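Long-range contacts in regulator of nonsense transcripts 2 (Homo sapiens, PDB 4CEK), which takes part in nonsense-mediated mRNA decay, in which its MIF4G domains probably serve as helical scaffolds for protein-protein interactions: residues F159-R163 and N209-K215; L194-F198 and T216-I220; H201-K205 and H247-M252. One frame throughout, in Å; residues are numbered along the deposited sequence.

Contact 1 of 3, residues F159-R163 and N209-K215; sequences FIVPR and NIETKNK
Arg163 and Lys215 bring the two backbones closest, with 5.8 Å between their CA atoms, where the loop that leaves helix 148-159 runs past the first turns of helix 210-225. Lys215 reaches back along that loop. Its CG stands anti to the backbone N (chi1 -177°), and bends further out bring NZ to 3.3 Å from Phe159 O, a weak hydrogen bond. On the way, Lys215 CD passes 3.4 Å from Val161 O, and NZ ends near Val161 CG2. The ammonium also lies above the Phe159 ring, but at 5.1 Å from NZ to the ring centroid any cation-pi attraction is slight; Glu91 of helix 89-99 forms at most a long, weak ion pair with it. Within the all-helical MIF4G fold, helices 169-179 and 185-203 separate this loop from helix 210-225 in the chain. Here Ile160 has just left helical geometry, whereas Asn209 takes the N-cap position of helix 210-225. Thr212 OG1 donates to Asn209 OD1 at 2.5 Å, from 31° out of the carbonyl plane, tying the cap side chain to the first turn. Asn209 ND2 sits over one face of the Arg163 guanidinium, 3.5 Å from NH1, with the amide plane turned 73° against it. Glu211 crosses the arginine chain at about a right angle, its OE2 at the guanidinium edge, 4.3 Å from Arg163 NE, beyond a salt bridge, though the opposite charges probably still attract.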
loop_
_atom_site.group_PDB
_atom_site.type_symbol
_atom_site.label_atom_id
_atom_site.label_comp_id
_atom_site.label_asym_id
_atom_site.label_seq_id
_atom_site.Cartn_x
_atom_site.Cartn_y
_atom_site.Cartn_z
ATOM N N PHE A 159 -8.466 -0.140 -4.150
ATOM C CA PHE A 159 -8.129 1.195 -3.652
ATOM C C PHE A 159 -9.098 1.659 -2.560
ATOM O O PHE A 159 -8.708 2.405 -1.647
ATOM C CB PHE A 159 -8.102 2.203 -4.810
ATOM C CG PHE A 159 -7.845 3.625 -4.385
ATOM C CD1 PHE A 159 -6.544 4.076 -4.161
ATOM C CD2 PHE A 159 -8.893 4.518 -4.224
ATOM C CE1 PHE A 159 -6.295 5.390 -3.790
ATOM C CE2 PHE A 159 -8.654 5.830 -3.856
ATOM C CZ PHE A 159 -7.343 6.280 -3.641
ATOM N N ILE A 160 -10.360 1.238 -2.639
ATOM C CA ILE A 160 -11.322 1.630 -1.605
ATOM C C ILE A 160 -11.383 0.641 -0.442
ATOM O O ILE A 160 -12.386 0.624 0.242
ATOM C CB ILE A 160 -12.769 1.907 -2.125
ATOM C CG1 ILE A 160 -13.388 0.666 -2.763
ATOM C CG2 ILE A 160 -12.791 3.077 -3.102
ATOM C CD1 ILE A 160 -14.790 0.899 -3.284
ATOM N N VAL A 161 -10.343 -0.161 -0.201
ATOM C CA VAL A 161 -10.230 -0.870 1.092
ATOM C C VAL A 161 -10.683 0.054 2.225
ATOM O O VAL A 161 -10.225 1.186 2.308
ATOM C CB VAL A 161 -8.796 -1.297 1.501
ATOM C CG1 VAL A 161 -8.620 -2.787 1.417
ATOM C CG2 VAL A 161 -7.714 -0.563 0.729
ATOM N N PRO A 162 -11.585 -0.415 3.091
ATOM C CA PRO A 162 -11.943 0.430 4.248
ATOM C C PRO A 162 -10.810 0.562 5.308
ATOM O O PRO A 162 -10.038 -0.386 5.531
ATOM C CB PRO A 162 -13.157 -0.283 4.824
ATOM C CG PRO A 162 -12.985 -1.711 4.421
ATOM C CD PRO A 162 -12.327 -1.689 3.073
ATOM N N ARG A 163 -10.718 1.732 5.949
ATOM C CA ARG A 163 -9.699 1.982 7.000
ATOM C C ARG A 163 -9.777 1.008 8.184
ATOM O O ARG A 163 -8.782 0.759 8.856
ATOM C CB ARG A 163 -9.783 3.430 7.527
ATOM C CG ARG A 163 -11.009 3.750 8.386
ATOM C CD ARG A 163 -10.988 5.180 8.933
ATOM N NE ARG A 163 -12.335 5.621 9.312
ATOM C CZ ARG A 163 -13.117 6.431 8.592
ATOM N NH1 ARG A 163 -12.717 6.948 7.428
ATOM N NH2 ARG A 163 -14.325 6.741 9.047
ATOM N N ASN A 209 -9.053 13.223 8.645
ATOM C CA ASN A 209 -8.649 12.322 9.739
ATOM C C ASN A 209 -7.330 11.576 9.530
ATOM O O ASN A 209 -7.123 10.973 8.476
ATOM C CB ASN A 209 -9.768 11.296 10.028
ATOM C CG ASN A 209 -10.253 10.550 8.774
ATOM O OD1 ASN A 209 -9.645 10.632 7.701
ATOM N ND2 ASN A 209 -11.366 9.824 8.911
ATOM N N ILE A 210 -6.458 11.595 10.544
ATOM C CA ILE A 210 -5.138 10.931 10.448
ATOM C C ILE A 210 -5.258 9.438 10.091
ATOM O O ILE A 210 -4.357 8.870 9.473
ATOM C CB ILE A 210 -4.274 11.107 11.735
ATOM C CG1 ILE A 210 -2.801 10.694 11.498
ATOM C CG2 ILE A 210 -4.839 10.289 12.889
ATOM C CD1 ILE A 210 -2.078 11.441 10.401
ATOM N N GLU A 211 -6.384 8.825 10.449
ATOM C CA GLU A 211 -6.594 7.396 10.221
ATOM C C GLU A 211 -6.702 6.970 8.749
ATOM O O GLU A 211 -6.230 5.881 8.399
ATOM C CB GLU A 211 -7.841 6.940 10.964
ATOM C CG GLU A 211 -7.884 5.442 11.183
ATOM C CD GLU A 211 -8.816 5.057 12.306
ATOM O OE1 GLU A 211 -8.863 5.796 13.318
ATOM O OE2 GLU A 211 -9.490 4.011 12.167
ATOM N N THR A 212 -7.333 7.801 7.910
ATOM C CA THR A 212 -7.343 7.579 6.447
ATOM C C THR A 212 -5.951 7.756 5.858
ATOM O O THR A 212 -5.513 6.976 5.048
ATOM C CB THR A 212 -8.247 8.579 5.698
ATOM O OG1 THR A 212 -9.568 8.544 6.247
ATOM C CG2 THR A 212 -8.290 8.244 4.207
ATOM N N LYS A 213 -5.261 8.801 6.286
ATOM C CA LYS A 213 -3.921 9.086 5.806
ATOM C C LYS A 213 -3.013 7.859 6.064
ATOM O O LYS A 213 -2.222 7.442 5.196
ATOM C CB LYS A 213 -3.394 10.341 6.500
ATOM C CG LYS A 213 -4.310 11.554 6.348
ATOM C CD LYS A 213 -3.784 12.786 7.093
ATOM C CE LYS A 213 -4.261 14.104 6.483
ATOM N NZ LYS A 213 -3.360 15.256 6.796
ATOM N N ASN A 214 -3.153 7.279 7.258
ATOM C CA ASN A 214 -2.387 6.094 7.659
ATOM C C ASN A 214 -2.729 4.844 6.820
ATOM O O ASN A 214 -1.842 4.064 6.530
ATOM C CB ASN A 214 -2.552 5.831 9.177
ATOM C CG ASN A 214 -1.757 6.824 10.065
ATOM O OD1 ASN A 214 -0.790 7.481 9.626
ATOM N ND2 ASN A 214 -2.167 6.921 11.337
ATOM N N LYS A 215 -3.990 4.685 6.394
ATOM C CA LYS A 215 -4.356 3.654 5.437
ATOM C C LYS A 215 -3.559 3.839 4.138
ATOM O O LYS A 215 -2.963 2.881 3.641
ATOM C CB LYS A 215 -5.854 3.702 5.087
ATOM C CG LYS A 215 -6.324 2.576 4.139
ATOM C CD LYS A 215 -7.441 2.968 3.154
ATOM C CE LYS A 215 -6.969 3.911 2.046
ATOM N NZ LYS A 215 -6.651 3.320 0.697
#

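Contact 2 of 3, residues L194-F198 and T216-I220; sequences LRGDF and TVRFI
Thr216 OG1 is held by two partners: a water 2.6 Å away, which also donates to Asp197 OD2 at 2.6 Å, and His201 NE2, one turn beyond Asp197 on helix 185-203. This polar atom is therefore satisfied although its residue is enclosed by protein. Asp88 brings another carboxylate close to Asp197 OD2, which would probably favour a raised pKa for one of the pair. Thr216 turns its other branch, CG2, toward the opposing backbone, 4.0 Å from Leu194 O.

Beside this polar spot the interface is hydrocarbon. Leu194 crosses Phe219 at about a right angle and lays CD1 over one face of the ring, 4.3 Å from its centroid and displaced toward the rim, a CH-pi contact. Its CB meets Ile220 CG1 at 4.1 Å. Ile220 extends its chain (chi2 170°), which carries CD1 out to Phe198 CB at 4.0 Å. The Phe198 ring is approached differently: Val217 CG2 comes at its edge, in the ring plane, 3.8 Å from CE1.

Helices 185-203 and 210-225 form an antiparallel hairpin; the axes of the two short segments approach to 10.0 Å and run 142° apart. Helix 231-243 packs on Phe198 and Ile220, helix 247-266 on Phe198 and Val217, and helix 169-179 on Phe219, so the pair lies among three further helices near the centre of the chain.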
loop_
_atom_site.group_PDB
_atom_site.type_symbol
_atom_site.label_atom_id
_atom_site.label_comp_id
_atom_site.label_asym_id
_atom_site.label_seq_id
_atom_site.Cartn_x
_atom_site.Cartn_y
_atom_site.Cartn_z
ATOM N N LEU A 194 -2.396 5.742 -5.523
ATOM C CA LEU A 194 -1.908 5.804 -4.162
ATOM C C LEU A 194 -0.960 6.982 -4.053
ATOM O O LEU A 194 -1.066 7.757 -3.115
ATOM C CB LEU A 194 -1.235 4.488 -3.765
ATOM C CG LEU A 194 -2.165 3.337 -3.362
ATOM C CD1 LEU A 194 -1.385 2.041 -3.107
ATOM C CD2 LEU A 194 -2.947 3.704 -2.116
ATOM N N ARG A 195 -0.085 7.170 -5.041
ATOM C CA ARG A 195 0.754 8.375 -5.120
ATOM C C ARG A 195 -0.012 9.692 -5.083
ATOM O O ARG A 195 0.406 10.625 -4.393
ATOM C CB ARG A 195 1.593 8.404 -6.409
ATOM C CG ARG A 195 2.870 7.596 -6.348
ATOM C CD ARG A 195 3.883 8.054 -7.401
ATOM N NE ARG A 195 3.256 8.114 -8.724
ATOM C CZ ARG A 195 3.096 7.086 -9.550
ATOM N NH1 ARG A 195 3.548 5.861 -9.235
ATOM N NH2 ARG A 195 2.487 7.304 -10.707
ATOM N N GLY A 196 -1.065 9.803 -5.892
ATOM C CA GLY A 196 -1.875 11.026 -5.948
ATOM C C GLY A 196 -2.573 11.317 -4.630
ATOM O O GLY A 196 -2.605 12.449 -4.170
ATOM N N ASP A 197 -3.067 10.284 -3.973
ATOM C CA ASP A 197 -3.735 10.462 -2.671
ATOM C C ASP A 197 -2.706 10.850 -1.595
ATOM O O ASP A 197 -2.970 11.732 -0.754
ATOM C CB ASP A 197 -4.460 9.189 -2.318
ATOM C CG ASP A 197 -5.613 9.411 -1.405
ATOM O OD1 ASP A 197 -6.068 10.545 -1.254
ATOM O OD2 ASP A 197 -6.040 8.431 -0.796
ATOM N N PHE A 198 -1.494 10.275 -1.683
ATOM C CA PHE A 198 -0.411 10.659 -0.807
ATOM C C PHE A 198 -0.105 12.144 -0.931
ATOM O O PHE A 198 -0.074 12.847 0.073
ATOM C CB PHE A 198 0.839 9.830 -1.087
ATOM C CG PHE A 198 2.012 10.179 -0.204
ATOM C CD1 PHE A 198 2.102 9.677 1.081
ATOM C CD2 PHE A 198 2.990 11.033 -0.636
ATOM C CE1 PHE A 198 3.189 9.977 1.896
ATOM C CE2 PHE A 198 4.072 11.374 0.175
ATOM C CZ PHE A 198 4.164 10.830 1.447
ATOM N N THR A 216 -3.556 5.052 3.581
ATOM C CA THR A 216 -2.834 5.294 2.334
ATOM C C THR A 216 -1.370 4.936 2.508
ATOM O O THR A 216 -0.808 4.231 1.685
ATOM C CB THR A 216 -2.929 6.756 1.869
ATOM O OG1 THR A 216 -4.276 7.075 1.524
ATOM C CG2 THR A 216 -2.063 6.989 0.669
ATOM N N VAL A 217 -0.757 5.428 3.585
ATOM C CA VAL A 217 0.670 5.242 3.810
ATOM C C VAL A 217 0.982 3.793 4.111
ATOM O O VAL A 217 1.995 3.296 3.637
ATOM C CB VAL A 217 1.213 6.185 4.923
ATOM C CG1 VAL A 217 2.428 5.585 5.596
ATOM C CG2 VAL A 217 1.560 7.547 4.350
ATOM N N ARG A 218 0.118 3.088 4.839
ATOM C CA ARG A 218 0.331 1.637 5.051
ATOM C C ARG A 218 0.282 0.819 3.751
ATOM O O ARG A 218 1.100 -0.089 3.560
ATOM C CB ARG A 218 -0.684 1.044 6.038
ATOM C CG ARG A 218 -0.460 1.465 7.488
ATOM C CD ARG A 218 -1.338 0.673 8.435
ATOM N NE ARG A 218 -1.815 1.500 9.545
ATOM C CZ ARG A 218 -1.255 1.569 10.757
ATOM N NH1 ARG A 218 -0.165 0.855 11.053
ATOM N NH2 ARG A 218 -1.786 2.371 11.679
ATOM N N PHE A 219 -0.653 1.166 2.864
ATOM C CA PHE A 219 -0.804 0.477 1.569
ATOM C C PHE A 219 0.456 0.684 0.745
ATOM O O PHE A 219 1.029 -0.266 0.293
ATOM C CB PHE A 219 -2.058 0.979 0.822
ATOM C CG PHE A 219 -2.743 -0.064 -0.055
ATOM C CD1 PHE A 219 -2.085 -1.242 -0.474
ATOM C CD2 PHE A 219 -4.083 0.127 -0.458
ATOM C CE1 PHE A 219 -2.723 -2.181 -1.269
ATOM C CE2 PHE A 219 -4.716 -0.813 -1.281
ATOM C CZ PHE A 219 -4.038 -1.968 -1.682
ATOM N N ILE A 220 0.980 1.904 0.691
ATOM C CA ILE A 220 2.255 2.141 0.020
ATOM C C ILE A 220 3.390 1.309 0.627
ATOM O O ILE A 220 4.295 0.770 -0.090
ATOM C CB ILE A 220 2.629 3.642 0.039
ATOM C CG1 ILE A 220 1.636 4.410 -0.853
ATOM C CG2 ILE A 220 4.057 3.808 -0.427
ATOM C CD1 ILE A 220 1.657 5.940 -0.817
HETATM O O HOH W 1 -5.839 5.870 -0.164
#

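Contact 3 of 3, residues H201-K205 and H247-M252; sequences HVRKK and HHHIEM
In the all-helical MIF4G domain the C-terminal end of helix 185-203 packs against the first turns of helix 247-266. Val202 O, near the end of its helix, accepts a hydrogen bond from His249 NE2 at 2.9 Å. The bond is weak, because the N-H...O angle is only 118°, although the carbonyl oxygen lies at the edge of the imidazole near its plane. The other ring nitrogen, ND1, is hydrogen-bonded to Asp244 O, in the short link between helices 231-243 and 247-266. Contacts at both nitrogens help to set the ring's rotation; as both partners are carbonyl oxygens, they would probably favour the doubly protonated ring, though the weak bond leaves this open. Val202 CG1 adds an apolar touch, 3.9 Å from His249 CE1, with the two side chains crossing at about a right angle.

Deeper in, Met252 completes the packing. A bend at its last torsion (chi3 61°) swings the methyl CE to 3.9 Å from His201 CB and 4.3 Å from Val202 CG2. Helix 231-243 adds Leu241, which touches Val202, His249 and Met252 alike, while helix 210-225 meets the methionine through Val217. In this fold the methionine thus joins helix 247-266 to helices 185-203, 210-225 and 231-243.

Toward the surface, Lys205 follows the end of its helix and lies across the start of helix 247-266. Its CE is 3.7 Å from His248 CB, and NZ is 3.4 Å from His247 CB; as this lysine is poorly ordered, its reach is approximate. His248 ND1 is hydrogen-bonded to Lys213 NZ of helix 210-225, and His247 stacks its ring with Tyr294 of helix 292-305.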
loop_
_atom_site.group_PDB
_atom_site.type_symbol
_atom_site.label_atom_id
_atom_site.label_comp_id
_atom_site.label_asym_id
_atom_site.label_seq_id
_atom_site.Cartn_x
_atom_site.Cartn_y
_atom_site.Cartn_z
ATOM N N HIS A 201 -2.803 14.176 0.694
ATOM C CA HIS A 201 -2.635 14.168 2.158
ATOM C C HIS A 201 -1.500 15.008 2.671
ATOM O O HIS A 201 -1.608 15.588 3.749
ATOM C CB HIS A 201 -2.431 12.759 2.694
ATOM C CG HIS A 201 -3.628 11.856 2.520
ATOM N ND1 HIS A 201 -4.879 12.284 2.686
ATOM C CD2 HIS A 201 -3.712 10.509 2.196
ATOM C CE1 HIS A 201 -5.736 11.268 2.479
ATOM N NE2 HIS A 201 -5.022 10.181 2.174
ATOM N N VAL A 202 -0.392 15.044 1.943
ATOM C CA VAL A 202 0.749 15.843 2.344
ATOM C C VAL A 202 0.448 17.332 2.227
ATOM O O VAL A 202 1.065 18.129 2.920
ATOM C CB VAL A 202 1.988 15.542 1.498
ATOM C CG1 VAL A 202 3.071 16.585 1.719
ATOM C CG2 VAL A 202 2.498 14.146 1.798
ATOM N N ARG A 203 -0.488 17.709 1.352
ATOM C CA ARG A 203 -0.816 19.132 1.149
ATOM C C ARG A 203 -1.881 19.679 2.089
ATOM O O ARG A 203 -1.867 20.856 2.350
ATOM C CB ARG A 203 -1.253 19.396 -0.283
ATOM C CG ARG A 203 -0.106 19.430 -1.273
ATOM C CD ARG A 203 -0.669 19.342 -2.680
ATOM N NE ARG A 203 0.373 19.137 -3.692
ATOM C CZ ARG A 203 0.202 18.468 -4.832
ATOM N NH1 ARG A 203 -0.969 17.897 -5.125
ATOM N NH2 ARG A 203 1.217 18.344 -5.678
ATOM N N LYS A 204 -2.756 18.823 2.618
ATOM C CA LYS A 204 -3.921 19.244 3.428
ATOM C C LYS A 204 -3.725 19.132 4.948
ATOM O O LYS A 204 -2.666 18.733 5.424
ATOM C CB LYS A 204 -5.166 18.442 3.000
ATOM C CG LYS A 204 -5.649 18.775 1.587
ATOM C CD LYS A 204 -6.596 19.980 1.544
ATOM C CE LYS A 204 -6.648 20.641 0.165
ATOM N NZ LYS A 204 -7.823 21.551 0.019
ATOM N N LYS A 205 -4.764 19.533 5.689
ATOM C CA LYS A 205 -4.839 19.426 7.162
ATOM C C LYS A 205 -6.248 19.759 7.678
ATOM O O LYS A 205 -6.994 18.876 8.102
ATOM C CB LYS A 205 -3.819 20.351 7.849
ATOM C CG LYS A 205 -2.613 19.621 8.428
ATOM C CD LYS A 205 -2.349 19.992 9.883
ATOM C CE LYS A 205 -1.477 18.937 10.542
ATOM N NZ LYS A 205 -1.136 19.265 11.947
ATOM N N HIS A 247 2.732 18.068 12.491
ATOM C CA HIS A 247 2.052 17.020 13.203
ATOM C C HIS A 247 1.552 15.878 12.356
ATOM O O HIS A 247 1.874 14.728 12.655
ATOM C CB HIS A 247 0.952 17.596 14.093
ATOM C CG HIS A 247 1.476 18.248 15.370
ATOM N ND1 HIS A 247 2.774 18.641 15.516
ATOM C CD2 HIS A 247 0.822 18.603 16.553
ATOM C CE1 HIS A 247 2.937 19.201 16.731
ATOM N NE2 HIS A 247 1.742 19.177 17.368
ATOM N N HIS A 248 0.766 16.140 11.311
ATOM C CA HIS A 248 0.252 15.026 10.499
ATOM C C HIS A 248 1.362 14.354 9.705
ATOM O O HIS A 248 1.369 13.150 9.567
ATOM C CB HIS A 248 -0.966 15.430 9.653
ATOM C CG HIS A 248 -2.307 15.315 10.402
ATOM N ND1 HIS A 248 -3.507 15.309 9.770
ATOM C CD2 HIS A 248 -2.593 15.178 11.773
ATOM C CE1 HIS A 248 -4.503 15.199 10.683
ATOM N NE2 HIS A 248 -3.943 15.108 11.902
ATOM N N HIS A 249 2.358 15.097 9.264
ATOM C CA HIS A 249 3.425 14.517 8.482
ATOM C C HIS A 249 4.348 13.607 9.252
ATOM O O HIS A 249 4.952 12.681 8.654
ATOM C CB HIS A 249 4.247 15.593 7.799
ATOM C CG HIS A 249 3.458 16.421 6.829
ATOM N ND1 HIS A 249 3.998 17.459 6.151
ATOM C CD2 HIS A 249 2.118 16.337 6.436
ATOM C CE1 HIS A 249 3.051 18.020 5.372
ATOM N NE2 HIS A 249 1.898 17.324 5.546
ATOM N N ILE A 250 4.509 13.895 10.549
ATOM C CA ILE A 250 5.341 13.109 11.458
ATOM C C ILE A 250 4.659 11.765 11.630
ATOM O O ILE A 250 5.341 10.743 11.543
ATOM C CB ILE A 250 5.537 13.777 12.861
ATOM C CG1 ILE A 250 6.450 15.018 12.809
ATOM C CG2 ILE A 250 6.187 12.815 13.824
ATOM C CD1 ILE A 250 6.276 15.960 14.007
ATOM N N GLU A 251 3.335 11.738 11.838
ATOM C CA GLU A 251 2.652 10.450 12.024
ATOM C C GLU A 251 2.646 9.595 10.762
ATOM O O GLU A 251 2.932 8.392 10.813
ATOM C CB GLU A 251 1.238 10.585 12.516
ATOM C CG GLU A 251 1.033 11.637 13.572
ATOM C CD GLU A 251 -0.295 11.485 14.292
ATOM O OE1 GLU A 251 -0.688 10.299 14.560
ATOM O OE2 GLU A 251 -0.921 12.555 14.579
ATOM N N MET A 252 2.328 10.206 9.634
ATOM C CA MET A 252 2.387 9.502 8.333
ATOM C C MET A 252 3.761 8.891 8.157
ATOM O O MET A 252 3.885 7.735 7.780
ATOM C CB MET A 252 2.073 10.456 7.170
ATOM C CG MET A 252 0.643 11.026 7.181
ATOM S SD MET A 252 0.399 12.271 5.877
ATOM C CE MET A 252 0.730 11.243 4.451
#

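All three contacts lie within the MIF4G domain and interleave along the chain: 159-163, 194-198 and 201-205 come first, followed by 209-215, 216-220 and 247-252. Contacts 1 and 2 share helix 210-225 and have centres about 9 Å apart; contacts 2 and 3 share helix 185-203, about 12 Å apart, and contacts 1 and 3 are about 13 Å apart. Direct links join them: Val161 CG2 packs on Phe219 CE2 at 3.6 Å between contacts 1 and 2, and Phe198 CE1 on Met252 CE at 3.8 Å between contacts 2 and 3. The hairpin of helices 185-203 and 210-225 thus connects the loop after helix 148-159 with helix 247-266, joining earlier and later parts of the helical domain.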